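Local coordinates for protein transcriptional regulator I2 (Pseudomonas fluorescens A506, PDB 4MO7) that acts as a superantigen associated with Crohn's disease and, as a member of the TetR family, probably also binds DNA as a transcriptional regulator, at residues A[29-34]-A[68-73]; A[38-43]-A[121-126]; A[104-109]-A[155-160]. All blocks are in the same frame, centred on the assembly; numbering follows the deposited sequence.

How the contacts relate
Contacts 1 and 2 both use helix 30-45, the first helix of the TetR-type DNA-binding region. Contact 1 ties its start to the loop ahead of helix 73-97. Contact 2 ties the next turns to helix 122-130 of the C-terminal region. The centres of these two contacts lie about 15 Å apart, on the same side of the chain's centre. H40 of contact 2 binds a magnesium ion, which lies about 12 Å from the side chain of L34 in contact 1. Contact 3 joins two helices within the C-terminal region, on the opposite side of the chain's centre. Its centre is about 36 Å from that of contact 1 and about 28 Å from that of contact 2.

Contact 1. Residues A[29-34]-A[68-73]; sequences SARGKL and HHFKSK
R31 and L34 on the first turns of helix 30-45 pack against H69 and F70 in the loop ahead of helix 73-97. The polar link is slight. R31 NH1 gives a weak hydrogen bond to H69 O, 3.4 Å away, which sits at the edge of the guanidinium.

The flat groups carry more of the contact. CG of R31 stands anti to the backbone N (chi1 178°), and the chain runs extended from there. It therefore passes the H69 ring first and brings the guanidinium to F70. F70 CE1 lies over one face of that group, near its rim, 3.7 Å from R31 NH2. The guanidinium and phenyl planes are 28° apart. The backbone N of R31 lies over one face of the H69 imidazole, and R31 CB is 3.6 Å from H69 ND1.

In the TetR fold this loop leads out of the helix-turn-helix into helix 73-97, and here it lies against the first helix. S29 is the N-cap of that helix, with OG accepting from G32 N.

The apolar part is L34 CD2 at the ring edge of F70, 3.9 Å from CE2. L55 and V59 of helix 52-59 touch L34, and I76 and A79 of helix 73-97 touch F70.

Contact 2. Residues A[38-43]-A[121-126]; sequences AAHLFR and SGEAMA. With MG (magnesium ion), chain B.
E123 CB lies over one face of the H40 imidazole. CG and the carboxylate continue on that side past the rim, at the ND1-CE1 edge, with E123 CG 3.5 Å from H40 ND1. The E123 carboxylate does not lie flat on the ring, for the two planes are 42° apart. Its CD comes to 3.2 Å from H40 CE1. The second flat group, the R43 guanidinium, has the methyl of A126 over one face, offset toward the rim. A126 CB is 3.5 Å from R43 NE.

H40 NE2 binds a magnesium ion at 2.2 Å. CG of H40 is anti to its carbonyl carbon (chi1 -72°), and this turns the ring along the helix flank beside E123. E123 OE1 is 4.7 Å from the magnesium ion, so the carboxylate does not bind it directly, though its negative charge would be expected to favour a cation there.

This contact joins the two regions of a TetR-type protein. Helix 30-45 belongs to the DNA-binding part and helix 122-130 to the C-terminal part. Their short segments cross at 52°, with the axes 8.3 Å apart. The close approach is consistent with the small side chains at the crossing: A39 CB meets A124 CB at 3.9 Å. V80 and T84 of helix 73-97 also touch A124.

R43 bends at its second torsion. Its CB and CG lie against E123 CB before the chain turns over A126. A water completes the link, accepting from R43 NH1 and donating to A126 O. V127 and Y130 of helix 122-130 touch R43 as well.

Contact 3. Residues A[104-109]-A[155-160]; sequences ERVLAL and LQVLGE
V157 is the main bump of this contact. It projects from helix 137-163 into a hollow formed by R105, V106 and L109 on helix 102-110. Its CG1 enters at the backbone, 3.7 Å from V106 N, and also lies 3.9 Å from V106 CG2. L109 meets V157 tip to tip, with L109 CD1 3.7 Å from V157 CB. On the flank, V106 CG1 approaches L158 CD2 more loosely, at 4.4 Å. L96 of helix 73-97 touches R105, L109 and V157, closing the hollow from a third helix.

R105 and E160 form a salt bridge beside this apolar core. The R105 chain bends at chi3 (62°), which turns the guanidinium side-on to the carboxylate. R105 NE donates to E160 OE2 at 2.7 Å, and R105 NH2 donates to E160 OE1 at 3.0 Å. Both oxygens use their syn lone pairs. The two planes are 23° apart, and both oxygens sit tilted out of the guanidinium plane, so the side-on grip is somewhat twisted. Q156 NE2 donates to the anti lone pair of E160 OE1 at 3.1 Å. The carboxylate is thus held by three bonds, which should fix its rotation.

The two segments run roughly antiparallel, at 148°, with axes 9.6 Å apart. Helices 102-110 and 137-163 thus pack together with L96 of helix 73-97, as in the all-helical C-terminal domain of the TetR family.

Contact 1. Residues A[29-34]-A[68-73]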
loop_
_atom_site.group_PDB
_atom_site.type_symbol
_atom_site.label_atom_id
_atom_site.label_comp_id
_atom_site.label_asym_id
_atom_site.label_seq_id
_atom_site.Cartn_x
_atom_site.Cartn_y
_atom_site.Cartn_z
ATOM N N SER A 29 -14.977 30.182 16.893
ATOM C CA SER A 29 -15.978 30.589 15.918
ATOM C C SER A 29 -16.971 29.445 15.774
ATOM O O SER A 29 -16.621 28.289 16.023
ATOM C CB SER A 29 -15.323 30.872 14.570
ATOM O OG SER A 29 -15.157 29.676 13.814
ATOM N N ALA A 30 -18.210 29.755 15.397
ATOM C CA ALA A 30 -19.230 28.720 15.263
ATOM C C ALA A 30 -18.883 27.783 14.111
ATOM O O ALA A 30 -19.281 26.611 14.124
ATOM C CB ALA A 30 -20.617 29.325 15.069
ATOM N N ARG A 31 -18.145 28.310 13.127
ATOM C CA ARG A 31 -17.625 27.508 12.009
ATOM C C ARG A 31 -16.660 26.443 12.511
ATOM O O ARG A 31 -16.687 25.290 12.059
ATOM C CB ARG A 31 -16.882 28.382 10.992
ATOM C CG ARG A 31 -16.271 27.571 9.827
ATOM C CD ARG A 31 -15.267 28.363 8.971
ATOM N NE ARG A 31 -14.942 27.674 7.714
ATOM C CZ ARG A 31 -15.795 27.574 6.696
ATOM N NH1 ARG A 31 -17.006 28.111 6.792
ATOM N NH2 ARG A 31 -15.451 26.938 5.589
ATOM N N GLY A 32 -15.811 26.849 13.454
ATOM C CA GLY A 32 -14.767 26.008 13.993
ATOM C C GLY A 32 -15.365 24.963 14.889
ATOM O O GLY A 32 -14.933 23.806 14.849
ATOM N N LYS A 33 -16.352 25.355 15.696
ATOM C CA LYS A 33 -17.028 24.399 16.566
ATOM C C LYS A 33 -17.722 23.352 15.714
ATOM O O LYS A 33 -17.772 22.152 16.048
ATOM C CB LYS A 33 -18.092 25.086 17.436
ATOM C CG LYS A 33 -17.596 25.824 18.683
ATOM C CD LYS A 33 -18.733 26.707 19.241
ATOM C CE LYS A 33 -18.279 27.546 20.426
ATOM N NZ LYS A 33 -19.421 28.374 20.934
ATOM N N LEU A 34 -18.306 23.802 14.613
ATOM C CA LEU A 34 -19.027 22.870 13.759
ATOM C C LEU A 34 -18.053 21.903 13.099
ATOM O O LEU A 34 -18.302 20.695 13.101
ATOM C CB LEU A 34 -19.819 23.644 12.697
ATOM C CG LEU A 34 -21.188 23.161 12.245
ATOM C CD1 LEU A 34 -22.129 22.755 13.330
ATOM C CD2 LEU A 34 -21.835 24.272 11.414
ATOM N N HIS A 68 -26.072 27.774 7.482
ATOM C CA HIS A 68 -25.634 29.153 7.358
ATOM C C HIS A 68 -24.120 29.252 7.132
ATOM O O HIS A 68 -23.624 30.272 6.640
ATOM C CB HIS A 68 -26.038 29.952 8.595
ATOM C CG HIS A 68 -25.279 31.230 8.745
ATOM N ND1 HIS A 68 -24.115 31.315 9.475
ATOM C CD2 HIS A 68 -25.488 32.461 8.220
ATOM C CE1 HIS A 68 -23.650 32.549 9.413
ATOM N NE2 HIS A 68 -24.467 33.266 8.665
ATOM N N HIS A 69 -23.376 28.201 7.482
ATOM C CA HIS A 69 -21.907 28.216 7.382
ATOM C C HIS A 69 -21.278 27.402 6.237
ATOM O O HIS A 69 -20.177 27.712 5.746
ATOM C CB HIS A 69 -21.320 27.694 8.691
ATOM C CG HIS A 69 -20.967 28.783 9.638
ATOM N ND1 HIS A 69 -19.859 29.583 9.457
ATOM C CD2 HIS A 69 -21.609 29.260 10.727
ATOM C CE1 HIS A 69 -19.814 30.489 10.411
ATOM N NE2 HIS A 69 -20.861 30.314 11.198
ATOM N N PHE A 70 -21.997 26.361 5.826
ATOM C CA PHE A 70 -21.551 25.515 4.756
ATOM C C PHE A 70 -22.743 25.399 3.831
ATOM O O PHE A 70 -23.892 25.497 4.283
ATOM C CB PHE A 70 -21.182 24.144 5.333
ATOM C CG PHE A 70 -20.044 24.204 6.300
ATOM C CD1 PHE A 70 -18.767 24.182 5.842
ATOM C CD2 PHE A 70 -20.279 24.353 7.655
ATOM C CE1 PHE A 70 -17.706 24.259 6.710
ATOM C CE2 PHE A 70 -19.237 24.402 8.546
ATOM C CZ PHE A 70 -17.947 24.388 8.071
ATOM N N LYS A 71 -22.493 25.191 2.540
ATOM C CA LYS A 71 -23.612 25.145 1.600
ATOM C C LYS A 71 -24.325 23.836 1.666
ATOM O O LYS A 71 -25.433 23.709 1.147
ATOM C CB LYS A 71 -23.117 25.260 0.161
ATOM C CG LYS A 71 -22.273 26.439 -0.171
ATOM C CD LYS A 71 -21.885 26.322 -1.631
ATOM C CE LYS A 71 -21.612 24.871 -2.002
ATOM N NZ LYS A 71 -21.417 24.732 -3.464
ATOM N N SER A 72 -23.675 22.837 2.266
ATOM C CA SER A 72 -24.168 21.465 2.242
ATOM C C SER A 72 -23.445 20.610 3.258
ATOM O O SER A 72 -22.400 21.012 3.800
ATOM C CB SER A 72 -23.942 20.885 0.838
ATOM O OG SER A 72 -22.549 20.761 0.579
ATOM N N LYS A 73 -23.996 19.444 3.554
ATOM C CA LYS A 73 -23.331 18.487 4.415
ATOM C C LYS A 73 -22.030 18.017 3.723
ATOM O O LYS A 73 -20.996 17.874 4.379
ATOM C CB LYS A 73 -24.265 17.300 4.689
ATOM C CG LYS A 73 -23.769 16.305 5.764
ATOM C CD LYS A 73 -24.793 15.144 5.945
ATOM C CE LYS A 73 -24.114 13.960 6.529
ATOM N NZ LYS A 73 -24.839 12.626 6.422
#

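Contact 2. Residues A[38-43]-A[121-126]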
loop_
_atom_site.group_PDB
_atom_site.type_symbol
_atom_site.label_atom_id
_atom_site.label_comp_id
_atom_site.label_asym_id
_atom_site.label_seq_id
_atom_site.Cartn_x
_atom_site.Cartn_y
_atom_site.Cartn_z
ATOM N N ALA A 38 -17.984 18.065 13.939
ATOM C CA ALA A 38 -18.328 17.170 12.818
ATOM C C ALA A 38 -17.240 16.132 12.606
ATOM O O ALA A 38 -17.506 14.964 12.308
ATOM C CB ALA A 38 -18.494 18.006 11.527
ATOM N N ALA A 39 -15.980 16.546 12.735
ATOM C CA ALA A 39 -14.902 15.562 12.564
ATOM C C ALA A 39 -15.073 14.361 13.458
ATOM O O ALA A 39 -14.928 13.239 13.014
ATOM C CB ALA A 39 -13.533 16.188 12.780
ATOM N N HIS A 40 -15.452 14.584 14.716
ATOM C CA HIS A 40 -15.695 13.438 15.596
ATOM C C HIS A 40 -16.898 12.607 15.231
ATOM O O HIS A 40 -16.792 11.354 15.230
ATOM C CB HIS A 40 -15.847 13.916 17.027
ATOM C CG HIS A 40 -14.565 14.365 17.594
ATOM N ND1 HIS A 40 -13.629 13.487 18.109
ATOM C CD2 HIS A 40 -14.028 15.595 17.685
ATOM C CE1 HIS A 40 -12.568 14.164 18.491
ATOM N NE2 HIS A 40 -12.789 15.440 18.246
ATOM N N LEU A 41 -18.029 13.277 14.986
ATOM C CA LEU A 41 -19.271 12.568 14.643
ATOM C C LEU A 41 -19.028 11.727 13.390
ATOM O O LEU A 41 -19.321 10.527 13.366
ATOM C CB LEU A 41 -20.427 13.532 14.439
ATOM C CG LEU A 41 -21.266 13.859 15.687
ATOM C CD1 LEU A 41 -20.347 14.403 16.764
ATOM C CD2 LEU A 41 -22.295 14.902 15.326
ATOM N N PHE A 42 -18.396 12.318 12.386
ATOM C CA PHE A 42 -18.148 11.556 11.171
ATOM C C PHE A 42 -17.262 10.356 11.440
ATOM O O PHE A 42 -17.491 9.292 10.880
ATOM C CB PHE A 42 -17.494 12.453 10.106
ATOM C CG PHE A 42 -18.385 13.517 9.556
ATOM C CD1 PHE A 42 -19.776 13.486 9.748
ATOM C CD2 PHE A 42 -17.826 14.587 8.860
ATOM C CE1 PHE A 42 -20.573 14.465 9.231
ATOM C CE2 PHE A 42 -18.631 15.599 8.320
ATOM C CZ PHE A 42 -20.016 15.545 8.520
ATOM N N ARG A 43 -16.233 10.530 12.268
ATOM C CA ARG A 43 -15.288 9.461 12.580
ATOM C C ARG A 43 -16.016 8.399 13.387
ATOM O O ARG A 43 -15.876 7.199 13.109
ATOM C CB ARG A 43 -14.130 10.009 13.419
ATOM C CG ARG A 43 -13.221 8.902 14.003
ATOM C CD ARG A 43 -12.679 7.998 12.893
ATOM N NE ARG A 43 -11.836 6.910 13.419
ATOM C CZ ARG A 43 -11.730 5.699 12.870
ATOM N NH1 ARG A 43 -12.413 5.393 11.769
ATOM N NH2 ARG A 43 -10.936 4.791 13.422
ATOM N N SER A 121 -2.604 13.464 13.620
ATOM C CA SER A 121 -3.647 14.185 12.881
ATOM C C SER A 121 -5.098 13.771 13.240
ATOM O O SER A 121 -6.059 14.425 12.819
ATOM C CB SER A 121 -3.381 14.098 11.378
ATOM O OG SER A 121 -2.012 14.397 11.124
ATOM N N GLY A 122 -5.245 12.685 14.006
ATOM C CA GLY A 122 -6.499 12.341 14.661
ATOM C C GLY A 122 -7.737 11.975 13.851
ATOM O O GLY A 122 -7.665 11.310 12.797
ATOM N N GLU A 123 -8.897 12.389 14.374
ATOM C CA GLU A 123 -10.193 11.934 13.847
ATOM C C GLU A 123 -10.421 12.436 12.447
ATOM O O GLU A 123 -11.004 11.740 11.634
ATOM C CB GLU A 123 -11.366 12.366 14.747
ATOM C CG GLU A 123 -11.273 11.832 16.163
ATOM C CD GLU A 123 -10.224 12.579 16.970
ATOM O OE1 GLU A 123 -9.752 13.628 16.472
ATOM O OE2 GLU A 123 -9.885 12.141 18.093
ATOM N N ALA A 124 -9.965 13.652 12.164
ATOM C CA ALA A 124 -10.257 14.262 10.868
ATOM C C ALA A 124 -9.422 13.615 9.730
ATOM O O ALA A 124 -9.824 13.626 8.556
ATOM C CB ALA A 124 -10.073 15.735 10.935
ATOM N N MET A 125 -8.290 13.019 10.095
ATOM C CA MET A 125 -7.473 12.261 9.146
ATOM C C MET A 125 -8.085 10.911 8.876
ATOM O O MET A 125 -8.036 10.387 7.752
ATOM C CB MET A 125 -6.099 12.016 9.731
ATOM C CG MET A 125 -5.264 11.037 8.919
ATOM S SD MET A 125 -3.864 11.929 8.249
ATOM C CE MET A 125 -4.630 12.784 6.870
ATOM N N ALA A 126 -8.630 10.308 9.925
ATOM C CA ALA A 126 -9.302 9.037 9.756
ATOM C C ALA A 126 -10.535 9.236 8.896
ATOM O O ALA A 126 -10.954 8.322 8.181
ATOM C CB ALA A 126 -9.689 8.445 11.132
HETATM MG MG MG B . -11.564 17.216 18.876
HETATM O O HOH W 1 -13.200 7.048 9.568
#

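Contact 3. Residues A[104-109]-A[155-160]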
loop_
_atom_site.group_PDB
_atom_site.type_symbol
_atom_site.label_atom_id
_atom_site.label_comp_id
_atom_site.label_asym_id
_atom_site.label_seq_id
_atom_site.Cartn_x
_atom_site.Cartn_y
_atom_site.Cartn_z
ATOM N N GLU A 104 18.275 16.229 8.174
ATOM C CA GLU A 104 17.213 16.546 9.100
ATOM C C GLU A 104 15.923 16.974 8.374
ATOM O O GLU A 104 14.829 16.758 8.916
ATOM C CB GLU A 104 17.672 17.560 10.131
ATOM C CG GLU A 104 18.602 16.854 11.189
ATOM C CD GLU A 104 17.809 15.932 12.151
ATOM O OE1 GLU A 104 16.902 16.431 12.839
ATOM O OE2 GLU A 104 18.076 14.708 12.241
ATOM N N ARG A 105 16.065 17.587 7.206
ATOM C CA ARG A 105 14.862 18.022 6.467
ATOM C C ARG A 105 14.150 16.804 5.893
ATOM O O ARG A 105 12.938 16.692 5.994
ATOM C CB ARG A 105 15.239 19.014 5.368
ATOM C CG ARG A 105 15.747 20.340 5.988
ATOM C CD ARG A 105 16.399 21.306 5.001
ATOM N NE ARG A 105 15.498 21.767 3.966
ATOM C CZ ARG A 105 14.591 22.734 4.129
ATOM N NH1 ARG A 105 14.445 23.357 5.306
ATOM N NH2 ARG A 105 13.835 23.081 3.106
ATOM N N VAL A 106 14.878 15.892 5.265
ATOM C CA VAL A 106 14.247 14.620 4.816
ATOM C C VAL A 106 13.622 13.864 6.008
ATOM O O VAL A 106 12.509 13.393 5.930
ATOM C CB VAL A 106 15.231 13.708 4.005
ATOM C CG1 VAL A 106 14.547 12.453 3.512
ATOM C CG2 VAL A 106 15.787 14.490 2.785
ATOM N N LEU A 107 14.348 13.756 7.133
ATOM C CA LEU A 107 13.811 13.062 8.273
ATOM C C LEU A 107 12.578 13.740 8.804
ATOM O O LEU A 107 11.645 13.057 9.223
ATOM C CB LEU A 107 14.899 12.956 9.365
ATOM C CG LEU A 107 14.418 12.170 10.578
ATOM C CD1 LEU A 107 14.009 10.721 10.206
ATOM C CD2 LEU A 107 15.543 12.185 11.656
ATOM N N ALA A 108 12.556 15.079 8.779
ATOM C CA ALA A 108 11.375 15.779 9.276
ATOM C C ALA A 108 10.142 15.389 8.467
ATOM O O ALA A 108 9.052 15.222 9.038
ATOM C CB ALA A 108 11.584 17.294 9.180
ATOM N N LEU A 109 10.262 15.350 7.135
ATOM C CA LEU A 109 9.079 14.981 6.352
ATOM C C LEU A 109 8.691 13.539 6.582
ATOM O O LEU A 109 7.526 13.233 6.674
ATOM C CB LEU A 109 9.332 15.187 4.875
ATOM C CG LEU A 109 9.768 16.626 4.455
ATOM C CD1 LEU A 109 9.538 16.763 2.940
ATOM C CD2 LEU A 109 8.930 17.638 5.168
ATOM N N LEU A 155 8.683 17.282 -2.811
ATOM C CA LEU A 155 9.532 17.374 -3.987
ATOM C C LEU A 155 10.623 18.435 -3.795
ATOM O O LEU A 155 11.738 18.253 -4.228
ATOM C CB LEU A 155 8.724 17.674 -5.271
ATOM C CG LEU A 155 7.692 16.586 -5.568
ATOM C CD1 LEU A 155 6.721 17.009 -6.731
ATOM C CD2 LEU A 155 8.379 15.237 -5.901
ATOM N N GLN A 156 10.314 19.552 -3.160
ATOM C CA GLN A 156 11.370 20.548 -2.838
ATOM C C GLN A 156 12.514 19.947 -2.022
ATOM O O GLN A 156 13.676 20.057 -2.407
ATOM C CB GLN A 156 10.753 21.726 -2.083
ATOM C CG GLN A 156 11.730 22.761 -1.488
ATOM C CD GLN A 156 12.468 23.540 -2.572
ATOM O OE1 GLN A 156 11.949 23.739 -3.701
ATOM N NE2 GLN A 156 13.699 23.979 -2.251
ATOM N N VAL A 157 12.157 19.294 -0.931
ATOM C CA VAL A 157 13.133 18.715 -0.007
ATOM C C VAL A 157 13.901 17.555 -0.627
ATOM O O VAL A 157 15.134 17.477 -0.472
ATOM C CB VAL A 157 12.417 18.295 1.253
ATOM C CG1 VAL A 157 13.303 17.392 2.223
ATOM C CG2 VAL A 157 11.933 19.541 1.983
ATOM N N LEU A 158 13.218 16.654 -1.338
ATOM C CA LEU A 158 13.946 15.597 -2.017
ATOM C C LEU A 158 14.809 16.183 -3.159
ATOM O O LEU A 158 15.913 15.694 -3.407
ATOM C CB LEU A 158 13.017 14.515 -2.547
ATOM C CG LEU A 158 12.206 13.763 -1.508
ATOM C CD1 LEU A 158 11.127 12.872 -2.173
ATOM C CD2 LEU A 158 13.148 12.862 -0.671
ATOM N N GLY A 159 14.338 17.251 -3.826
ATOM C CA GLY A 159 15.126 17.888 -4.866
ATOM C C GLY A 159 16.392 18.471 -4.273
ATOM O O GLY A 159 17.468 18.383 -4.900
ATOM N N GLU A 160 16.280 19.079 -3.088
ATOM C CA GLU A 160 17.498 19.539 -2.369
ATOM C C GLU A 160 18.468 18.391 -2.083
ATOM O O GLU A 160 19.703 18.516 -2.265
ATOM C CB GLU A 160 17.135 20.142 -1.003
ATOM C CG GLU A 160 16.381 21.413 -1.067
ATOM C CD GLU A 160 15.765 21.791 0.306
ATOM O OE1 GLU A 160 14.900 22.668 0.318
ATOM O OE2 GLU A 160 16.128 21.223 1.377
#